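Local structure of lysine-sensitive aspartokinase 3 (Escherichia coli, 2J0W) at residues A[200-205]-A[217-222]; A[35-40]-A[206-211]; A[246-251]-A[262-267]. The protein catalyses the ATP-dependent phosphorylation of L-aspartate to 4-phospho-L-aspartate, the first step of lysine biosynthesis, under feedback inhibition by lysine. One frame throughout, in Å; residues are numbered along the deposited sequence.

Interaction 1 of 3, residues A[200-205]-A[217-222]; sequences GSDYTA and VDIWTD. With ADP (adenosine-5'-diphosphate), chain D; ASP (aspartic acid), chain B.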
loop_
_atom_site.group_PDB
_atom_site.type_symbol
_atom_site.label_atom_id
_atom_site.label_comp_id
_atom_site.label_asym_id
_atom_site.label_seq_id
_atom_site.Cartn_x
_atom_site.Cartn_y
_atom_site.Cartn_z
ATOM N N GLY A 200 5.302 3.161 -28.147
ATOM C CA GLY A 200 5.309 4.609 -28.091
ATOM C C GLY A 200 4.685 5.335 -29.258
ATOM O O GLY A 200 4.463 6.553 -29.187
ATOM N N SER A 201 4.406 4.626 -30.341
ATOM C CA SER A 201 3.787 5.315 -31.466
ATOM C C SER A 201 2.395 5.839 -31.097
ATOM O O SER A 201 1.927 6.794 -31.709
ATOM C CB SER A 201 3.697 4.400 -32.692
ATOM O OG SER A 201 4.983 4.182 -33.254
ATOM N N ASP A 202 1.739 5.215 -30.109
ATOM C CA ASP A 202 0.408 5.661 -29.676
ATOM C C ASP A 202 0.593 6.984 -28.977
ATOM O O ASP A 202 -0.135 7.963 -29.209
ATOM C CB ASP A 202 -0.232 4.706 -28.661
ATOM C CG ASP A 202 -0.646 3.392 -29.269
ATOM O OD1 ASP A 202 -1.185 3.404 -30.407
ATOM O OD2 ASP A 202 -0.444 2.352 -28.593
ATOM N N TYR A 203 1.585 6.987 -28.104
ATOM C CA TYR A 203 1.902 8.155 -27.322
ATOM C C TYR A 203 2.186 9.333 -28.251
ATOM O O TYR A 203 1.661 10.431 -28.051
ATOM C CB TYR A 203 3.097 7.837 -26.422
ATOM C CG TYR A 203 3.344 8.841 -25.327
ATOM C CD1 TYR A 203 2.340 9.716 -24.910
ATOM C CD2 TYR A 203 4.582 8.903 -24.687
ATOM C CE1 TYR A 203 2.567 10.626 -23.884
ATOM C CE2 TYR A 203 4.817 9.807 -23.661
ATOM C CZ TYR A 203 3.808 10.661 -23.262
ATOM O OH TYR A 203 4.026 11.526 -22.216
ATOM N N THR A 204 2.987 9.101 -29.285
ATOM C CA THR A 204 3.320 10.168 -30.219
ATOM C C THR A 204 2.067 10.772 -30.840
ATOM O O THR A 204 1.973 11.982 -31.036
ATOM C CB THR A 204 4.217 9.655 -31.363
ATOM O OG1 THR A 204 5.438 9.146 -30.823
ATOM C CG2 THR A 204 4.531 10.784 -32.336
ATOM N N ALA A 205 1.106 9.922 -31.158
ATOM C CA ALA A 205 -0.112 10.396 -31.792
ATOM C C ALA A 205 -0.885 11.321 -30.876
ATOM O O ALA A 205 -1.361 12.360 -31.310
ATOM C CB ALA A 205 -0.973 9.224 -32.210
ATOM N N VAL A 217 -8.016 11.949 -32.352
ATOM C CA VAL A 217 -6.934 11.030 -32.641
ATOM C C VAL A 217 -7.531 9.690 -33.005
ATOM O O VAL A 217 -8.430 9.201 -32.311
ATOM C CB VAL A 217 -6.079 10.833 -31.395
ATOM C CG1 VAL A 217 -5.111 9.680 -31.607
ATOM C CG2 VAL A 217 -5.359 12.112 -31.057
ATOM N N ASP A 218 -7.055 9.091 -34.088
ATOM C CA ASP A 218 -7.556 7.777 -34.471
ATOM C C ASP A 218 -6.462 6.694 -34.398
ATOM O O ASP A 218 -5.447 6.760 -35.096
ATOM C CB ASP A 218 -8.155 7.800 -35.886
ATOM C CG ASP A 218 -9.537 8.434 -35.933
ATOM O OD1 ASP A 218 -10.334 8.203 -34.997
ATOM O OD2 ASP A 218 -9.828 9.155 -36.916
ATOM N N ILE A 219 -6.669 5.702 -33.541
ATOM C CA ILE A 219 -5.712 4.615 -33.396
ATOM C C ILE A 219 -6.164 3.426 -34.246
ATOM O O ILE A 219 -7.162 2.770 -33.936
ATOM C CB ILE A 219 -5.595 4.155 -31.909
ATOM C CG1 ILE A 219 -5.208 5.339 -31.024
ATOM C CG2 ILE A 219 -4.554 3.044 -31.768
ATOM C CD1 ILE A 219 -3.981 6.095 -31.492
ATOM N N TRP A 220 -5.435 3.146 -35.318
ATOM C CA TRP A 220 -5.782 2.028 -36.183
ATOM C C TRP A 220 -4.904 0.818 -35.880
ATOM O O TRP A 220 -3.712 0.830 -36.138
ATOM C CB TRP A 220 -5.657 2.449 -37.651
ATOM C CG TRP A 220 -6.709 3.468 -38.047
ATOM C CD1 TRP A 220 -6.538 4.818 -38.217
ATOM C CD2 TRP A 220 -8.107 3.218 -38.227
ATOM N NE1 TRP A 220 -7.747 5.421 -38.483
ATOM C CE2 TRP A 220 -8.726 4.460 -38.496
ATOM C CE3 TRP A 220 -8.901 2.061 -38.182
ATOM C CZ2 TRP A 220 -10.100 4.577 -38.721
ATOM C CZ3 TRP A 220 -10.267 2.178 -38.405
ATOM C CH2 TRP A 220 -10.851 3.427 -38.672
ATOM N N THR A 221 -5.503 -0.229 -35.326
ATOM C CA THR A 221 -4.746 -1.419 -34.971
ATOM C C THR A 221 -5.210 -2.672 -35.707
ATOM O O THR A 221 -5.754 -2.572 -36.801
ATOM C CB THR A 221 -4.790 -1.652 -33.443
ATOM O OG1 THR A 221 -4.122 -2.877 -33.121
ATOM C CG2 THR A 221 -6.208 -1.711 -32.962
ATOM N N ASP A 222 -4.987 -3.843 -35.108
ATOM C CA ASP A 222 -5.365 -5.120 -35.710
ATOM C C ASP A 222 -6.548 -5.762 -34.973
ATOM O O ASP A 222 -6.766 -6.977 -35.033
ATOM C CB ASP A 222 -4.162 -6.070 -35.699
ATOM C CG ASP A 222 -3.798 -6.549 -34.304
ATOM O OD1 ASP A 222 -4.394 -6.057 -33.327
ATOM O OD2 ASP A 222 -2.915 -7.423 -34.176
HETATM P PB ADP D . -0.399 -1.738 -32.777
HETATM O O1B ADP D . -1.578 -1.408 -33.609
HETATM O O2B ADP D . 0.851 -1.922 -33.603
HETATM O O3B ADP D . -0.165 -0.668 -31.659
HETATM P PA ADP D . -0.356 -3.797 -30.722
HETATM O O1A ADP D . 0.009 -5.225 -30.890
HETATM O O2A ADP D . 0.659 -2.930 -30.049
HETATM O O3A ADP D . -0.715 -3.155 -32.115
HETATM O "O5'" ADP D . -1.735 -3.910 -29.893
HETATM C "C5'" ADP D . -3.032 -4.422 -30.334
HETATM C "C4'" ADP D . -3.323 -5.655 -29.497
HETATM O "O4'" ADP D . -3.380 -5.491 -28.050
HETATM C "C3'" ADP D . -4.577 -6.441 -29.779
HETATM O "O3'" ADP D . -4.316 -7.039 -31.069
HETATM C "C2'" ADP D . -4.591 -7.386 -28.597
HETATM O "O2'" ADP D . -3.746 -8.503 -28.814
HETATM C "C1'" ADP D . -4.090 -6.567 -27.462
HETATM N N9 ADP D . -5.134 -6.174 -26.401
HETATM C C8 ADP D . -4.889 -6.367 -25.087
HETATM N N7 ADP D . -5.856 -5.996 -24.274
HETATM C C5 ADP D . -6.791 -5.519 -25.108
HETATM C C6 ADP D . -8.096 -4.968 -24.824
HETATM N N6 ADP D . -8.582 -4.822 -23.641
HETATM N N1 ADP D . -8.823 -4.571 -25.962
HETATM C C2 ADP D . -8.331 -4.708 -27.272
HETATM N N3 ADP D . -7.100 -5.232 -27.536
HETATM C C4 ADP D . -6.382 -5.617 -26.453
HETATM N N ASP B . 7.761 0.664 -33.433
HETATM C CA ASP B . 7.781 0.624 -31.972
HETATM C C ASP B . 7.586 -0.853 -31.566
HETATM O O ASP B . 7.627 -1.727 -32.467
HETATM C CB ASP B . 6.683 1.577 -31.409
HETATM C CG ASP B . 5.211 1.181 -31.659
HETATM O OD1 ASP B . 4.976 0.106 -32.295
HETATM O OD2 ASP B . 4.277 1.945 -31.222
HETATM O OXT ASP B . 7.354 -1.121 -30.337
#
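Gly-200 O takes both the backbone N and the hydroxyl OG1 of Thr-204, the latter from above the carbonyl plane at 3.2 Å. Across the contact, the carboxylate oxygen OD1 of Asp-202, in a salt bridge with Lys-8, lies against two methyls of Ile-219, 3.7 Å from CG2 and slightly farther from CD1. The two side chains meet at about a right angle, and the isoleucine gives this buried ion pair an apolar wall. One turn along the helix, Ala-205 CB meets Val-217 CG1 at 4.2 Å and lies more loosely near Ile-219 CD1. The contact illustrates how an alpha/beta fold places ligand sites at the ends of its elements: within the amino acid kinase fold, helix 200-211 runs back across the central sheet nearly antiparallel to strand 216-221, at 161° and 9.5 Å between the short segment axes. At the helix start, Ser-201 N donates a 2.8 Å bond to OD2 of the bound aspartate, where the helix end would probably help to stabilise the negative carboxylate. At the C-terminal end of the strand, on the same side as the helix start, lies the nucleotide. Chi1 of 176° swings Thr-221 OG1 away from its own amide to bond ADP O1B at 3.0 Å. Asp-222 OD1 accepts from the ribose O3' at a modelled length so short that its exact value is doubtful, while OD2 forms a salt bridge with Arg-232. An alanine in place of Asp-222 would remove both oxygens, probably leaving O3' without this acceptor and Arg-232 without this carboxylate partner.

Interaction 2 of 3, residues A[35-40]-A[206-211]; sequences LVVLSA and ALLAEA. With ASP (aspartic acid), chain B.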
loop_
_atom_site.group_PDB
_atom_site.type_symbol
_atom_site.label_atom_id
_atom_site.label_comp_id
_atom_site.label_asym_id
_atom_site.label_seq_id
_atom_site.Cartn_x
_atom_site.Cartn_y
_atom_site.Cartn_z
ATOM N N LEU A 35 -2.649 14.746 -40.316
ATOM C CA LEU A 35 -1.407 14.202 -39.791
ATOM C C LEU A 35 -1.514 12.698 -39.592
ATOM O O LEU A 35 -2.451 12.202 -38.955
ATOM C CB LEU A 35 -1.049 14.877 -38.463
ATOM C CG LEU A 35 0.264 14.471 -37.778
ATOM C CD1 LEU A 35 1.471 14.717 -38.674
ATOM C CD2 LEU A 35 0.397 15.276 -36.518
ATOM N N VAL A 36 -0.557 11.969 -40.148
ATOM C CA VAL A 36 -0.559 10.528 -39.997
ATOM C C VAL A 36 0.687 10.140 -39.212
ATOM O O VAL A 36 1.760 10.728 -39.387
ATOM C CB VAL A 36 -0.561 9.814 -41.371
ATOM C CG1 VAL A 36 -0.631 8.296 -41.181
ATOM C CG2 VAL A 36 -1.743 10.299 -42.189
ATOM N N VAL A 37 0.535 9.163 -38.332
ATOM C CA VAL A 37 1.644 8.709 -37.524
ATOM C C VAL A 37 1.818 7.228 -37.785
ATOM O O VAL A 37 0.882 6.448 -37.607
ATOM C CB VAL A 37 1.361 8.980 -36.039
ATOM C CG1 VAL A 37 2.420 8.337 -35.163
ATOM C CG2 VAL A 37 1.329 10.478 -35.809
ATOM N N LEU A 38 3.009 6.839 -38.228
ATOM C CA LEU A 38 3.267 5.437 -38.530
ATOM C C LEU A 38 4.322 4.824 -37.645
ATOM O O LEU A 38 5.266 5.495 -37.241
ATOM C CB LEU A 38 3.743 5.274 -39.969
ATOM C CG LEU A 38 2.876 5.710 -41.144
ATOM C CD1 LEU A 38 3.662 5.458 -42.425
ATOM C CD2 LEU A 38 1.560 4.943 -41.151
ATOM N N SER A 39 4.136 3.546 -37.342
ATOM C CA SER A 39 5.096 2.781 -36.567
ATOM C C SER A 39 5.831 2.107 -37.714
ATOM O O SER A 39 5.457 2.280 -38.869
ATOM C CB SER A 39 4.415 1.687 -35.731
ATOM O OG SER A 39 3.619 2.194 -34.676
ATOM N N ALA A 40 6.861 1.333 -37.411
ATOM C CA ALA A 40 7.587 0.645 -38.460
ATOM C C ALA A 40 6.764 -0.590 -38.793
ATOM O O ALA A 40 5.914 -1.011 -38.007
ATOM C CB ALA A 40 8.972 0.253 -37.964
ATOM N N ALA A 206 -1.015 10.945 -29.612
ATOM C CA ALA A 206 -1.719 11.785 -28.653
ATOM C C ALA A 206 -0.953 13.089 -28.423
ATOM O O ALA A 206 -1.552 14.159 -28.338
ATOM C CB ALA A 206 -1.885 11.045 -27.337
ATOM N N LEU A 207 0.375 12.993 -28.340
ATOM C CA LEU A 207 1.238 14.153 -28.090
ATOM C C LEU A 207 1.126 15.276 -29.112
ATOM O O LEU A 207 0.958 16.446 -28.749
ATOM C CB LEU A 207 2.705 13.706 -27.990
ATOM C CG LEU A 207 3.040 12.770 -26.820
ATOM C CD1 LEU A 207 4.373 12.082 -27.074
ATOM C CD2 LEU A 207 3.056 13.550 -25.510
ATOM N N LEU A 208 1.237 14.917 -30.386
ATOM C CA LEU A 208 1.160 15.890 -31.474
ATOM C C LEU A 208 -0.268 16.418 -31.634
ATOM O O LEU A 208 -0.484 17.538 -32.116
ATOM C CB LEU A 208 1.640 15.238 -32.775
ATOM C CG LEU A 208 3.063 14.671 -32.734
ATOM C CD1 LEU A 208 3.183 13.484 -33.671
ATOM C CD2 LEU A 208 4.041 15.750 -33.109
ATOM N N ALA A 209 -1.237 15.599 -31.222
ATOM C CA ALA A 209 -2.646 15.972 -31.292
ATOM C C ALA A 209 -2.870 17.125 -30.312
ATOM O O ALA A 209 -3.500 18.131 -30.652
ATOM C CB ALA A 209 -3.517 14.787 -30.922
ATOM N N GLU A 210 -2.341 16.972 -29.100
ATOM C CA GLU A 210 -2.461 18.000 -28.080
ATOM C C GLU A 210 -1.707 19.243 -28.502
ATOM O O GLU A 210 -2.234 20.355 -28.436
ATOM C CB GLU A 210 -1.895 17.505 -26.757
ATOM C CG GLU A 210 -1.502 18.617 -25.809
ATOM C CD GLU A 210 -1.224 18.101 -24.418
ATOM O OE1 GLU A 210 -0.534 17.065 -24.297
ATOM O OE2 GLU A 210 -1.692 18.731 -23.446
ATOM N N ALA A 211 -0.469 19.049 -28.938
ATOM C CA ALA A 211 0.374 20.160 -29.369
ATOM C C ALA A 211 -0.216 20.941 -30.536
ATOM O O ALA A 211 0.045 22.139 -30.673
ATOM C CB ALA A 211 1.765 19.653 -29.741
HETATM N N ASP B . 7.761 0.664 -33.433
HETATM C CA ASP B . 7.781 0.624 -31.972
HETATM C C ASP B . 7.586 -0.853 -31.566
HETATM O O ASP B . 7.627 -1.727 -32.467
HETATM C CB ASP B . 6.683 1.577 -31.409
HETATM C CG ASP B . 5.211 1.181 -31.659
HETATM O OD1 ASP B . 4.976 0.106 -32.295
HETATM O OD2 ASP B . 4.277 1.945 -31.222
HETATM O OXT ASP B . 7.354 -1.121 -30.337
#
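In Leu-35 the first torsion (chi1 -178°) carries CG away from the amide nitrogen, and chi2 of 58° folds CD1 back and leaves CD2 extended, anti to CA, to reach the helix, while Leu-208 keeps CG anti to its own carbonyl carbon (chi1 -58°) and extends toward the strand. The result is a meeting of unlike parts: the methyl CD2 of Leu-35 abuts the stem of Leu-208, 3.9 Å from CB, and the two side chains run at about a right angle to each other. The far branch of Leu-208 is used by the next inward-facing residue, Val-37, whose CG2 lies 4.1 Å from CD1. Leu-208 therefore lies across two residues of one strand face. Such packing is the rule for a layered alpha/beta fold, here the amino acid kinase fold, with helix 200-211 set on one side of the central sheet and strand 33-38 bonded between strands 5-9 and 178-182. Alternation along the strand sends Leu-38 elsewhere, against helix 108-131. Beyond the strand end, Ser-39 OG stands 3.4 Å from OD1 of the substrate aspartate and is hydrogen-bonded to the hydroxyl of Ser-201, at the start of the same helix that carries Leu-208.

Interaction 3 of 3, residues A[246-251]-A[262-267]; sequences AEAAEM and ATLLPA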
loop_
_atom_site.group_PDB
_atom_site.type_symbol
_atom_site.label_atom_id
_atom_site.label_comp_id
_atom_site.label_asym_id
_atom_site.label_seq_id
_atom_site.Cartn_x
_atom_site.Cartn_y
_atom_site.Cartn_z
ATOM N N ALA A 246 -10.226 7.952 -17.612
ATOM C CA ALA A 246 -9.658 7.242 -16.474
ATOM C C ALA A 246 -9.916 5.746 -16.551
ATOM O O ALA A 246 -9.045 4.951 -16.196
ATOM C CB ALA A 246 -10.188 7.815 -15.165
ATOM N N GLU A 247 -11.094 5.352 -17.014
ATOM C CA GLU A 247 -11.363 3.926 -17.116
ATOM C C GLU A 247 -10.290 3.250 -17.938
ATOM O O GLU A 247 -9.590 2.360 -17.476
ATOM C CB GLU A 247 -12.711 3.669 -17.783
ATOM C CG GLU A 247 -13.889 3.699 -16.856
ATOM C CD GLU A 247 -15.184 3.601 -17.614
ATOM O OE1 GLU A 247 -15.640 4.636 -18.139
ATOM O OE2 GLU A 247 -15.728 2.485 -17.694
ATOM N N ALA A 248 -10.187 3.694 -19.179
ATOM C CA ALA A 248 -9.228 3.167 -20.144
ATOM C C ALA A 248 -7.795 3.434 -19.726
ATOM O O ALA A 248 -6.928 2.570 -19.866
ATOM C CB ALA A 248 -9.485 3.798 -21.492
ATOM N N ALA A 249 -7.565 4.646 -19.231
ATOM C CA ALA A 249 -6.253 5.060 -18.775
ATOM C C ALA A 249 -5.708 3.963 -17.883
ATOM O O ALA A 249 -4.563 3.533 -18.030
ATOM C CB ALA A 249 -6.361 6.350 -17.995
ATOM N N GLU A 250 -6.557 3.496 -16.973
ATOM C CA GLU A 250 -6.175 2.447 -16.044
ATOM C C GLU A 250 -6.091 1.079 -16.711
ATOM O O GLU A 250 -5.338 0.210 -16.255
ATOM C CB GLU A 250 -7.136 2.417 -14.847
ATOM C CG GLU A 250 -6.747 3.399 -13.737
ATOM C CD GLU A 250 -7.554 3.226 -12.449
ATOM O OE1 GLU A 250 -7.895 2.071 -12.106
ATOM O OE2 GLU A 250 -7.830 4.243 -11.767
ATOM N N MET A 251 -6.858 0.886 -17.785
ATOM C CA MET A 251 -6.830 -0.376 -18.527
ATOM C C MET A 251 -5.460 -0.507 -19.166
ATOM O O MET A 251 -4.814 -1.553 -19.073
ATOM C CB MET A 251 -7.882 -0.402 -19.639
ATOM C CG MET A 251 -9.302 -0.696 -19.179
ATOM S SD MET A 251 -10.389 -1.048 -20.571
ATOM C CE MET A 251 -9.901 -2.781 -20.951
ATOM N N ALA A 262 0.817 5.731 -21.593
ATOM C CA ALA A 262 0.936 7.190 -21.554
ATOM C C ALA A 262 0.166 7.915 -22.656
ATOM O O ALA A 262 0.242 9.147 -22.764
ATOM C CB ALA A 262 2.416 7.599 -21.623
ATOM N N THR A 263 -0.566 7.166 -23.478
ATOM C CA THR A 263 -1.326 7.770 -24.570
ATOM C C THR A 263 -2.329 8.812 -24.085
ATOM O O THR A 263 -2.314 9.959 -24.532
ATOM C CB THR A 263 -2.124 6.720 -25.354
ATOM O OG1 THR A 263 -1.308 5.561 -25.593
ATOM C CG2 THR A 263 -2.586 7.315 -26.679
ATOM N N LEU A 264 -3.186 8.399 -23.157
ATOM C CA LEU A 264 -4.246 9.250 -22.617
ATOM C C LEU A 264 -3.842 10.471 -21.781
ATOM O O LEU A 264 -4.676 11.352 -21.540
ATOM C CB LEU A 264 -5.241 8.373 -21.838
ATOM C CG LEU A 264 -5.815 7.209 -22.681
ATOM C CD1 LEU A 264 -6.665 6.253 -21.834
ATOM C CD2 LEU A 264 -6.628 7.788 -23.830
ATOM N N LEU A 265 -2.587 10.551 -21.341
ATOM C CA LEU A 265 -2.183 11.721 -20.569
ATOM C C LEU A 265 -2.486 12.982 -21.365
ATOM O O LEU A 265 -3.098 13.912 -20.854
ATOM C CB LEU A 265 -0.697 11.683 -20.230
ATOM C CG LEU A 265 -0.259 10.753 -19.102
ATOM C CD1 LEU A 265 1.266 10.884 -18.910
ATOM C CD2 LEU A 265 -1.026 11.101 -17.815
ATOM N N PRO A 266 -2.034 13.046 -22.624
ATOM C CA PRO A 266 -2.342 14.263 -23.378
ATOM C C PRO A 266 -3.845 14.331 -23.634
ATOM O O PRO A 266 -4.435 15.410 -23.635
ATOM C CB PRO A 266 -1.536 14.089 -24.670
ATOM C CG PRO A 266 -0.363 13.270 -24.224
ATOM C CD PRO A 266 -1.012 12.243 -23.324
ATOM N N ALA A 267 -4.457 13.170 -23.844
ATOM C CA ALA A 267 -5.893 13.094 -24.105
ATOM C C ALA A 267 -6.672 13.817 -23.015
ATOM O O ALA A 267 -7.510 14.670 -23.299
ATOM C CB ALA A 267 -6.333 11.638 -24.181
#
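Leu-264 points one methyl, CD1, end-on at the backbone of the opposing helix, between the side chains of Ala-248 and Ala-249. CG stands anti to the carbonyl carbon (chi1 -55°) and the chain then extends (chi2 173°), so that CD1 leads while CD2 lies farther back. The two alanine methyls approach CD1 from directions about a right angle apart, Ala-248 CB at 3.8 Å and Ala-249 CB at 3.9 Å. Between them CD1 sits over the backbone of Ala-249, 3.2 Å from its N and 3.3 Å from its CA, with Ala-248 C a little farther off, apparently a close fit. Short side chains are what let a leucine come so near a helix backbone, and the side chains meet through methyls alone, with no polar bond between the segments.

Other faces of the two elements serve different partners. Pro-266 packs on Leu-207 of helix 200-211, while Glu-247 forms a salt bridge with Arg-300. Glu-250 is hydrogen-bonded to Ser-423 and Asn-426 and packs on Glu-346 of the second subunit, one of the residues of the lysine inhibitor site. Met-251 touches the ADP. The arrangement is thus a helix-to-helix contact in which a leucine methyl packs over two successive alanines, lying in the amino acid kinase fold where its nucleotide pocket adjoins the regulatory ACT region.

All three contacts are buried, although Ala-249 in interaction 3 is partly exposed. Interactions 1 and 2 share helix 200-211 and the central sheet: its first half meets strand 216-221 and its second half strand 33-38, and Val-217 also packs against Ala-209. Interaction 1 joins an apolar strip to a buried carboxylate and ligand-binding ends, whereas interaction 2 meets through leucine and valine alone; the Ser-201 to Ser-39 hydroxyl pair joins them beside the substrate. Interaction 3, also apolar with one leucine methyl on two alanines, sets helix against helix, yet segment 262-267 reaches the shared helix, where Thr-263 and Pro-266 lie against Asp-202, Tyr-203, Ala-206 and Leu-207.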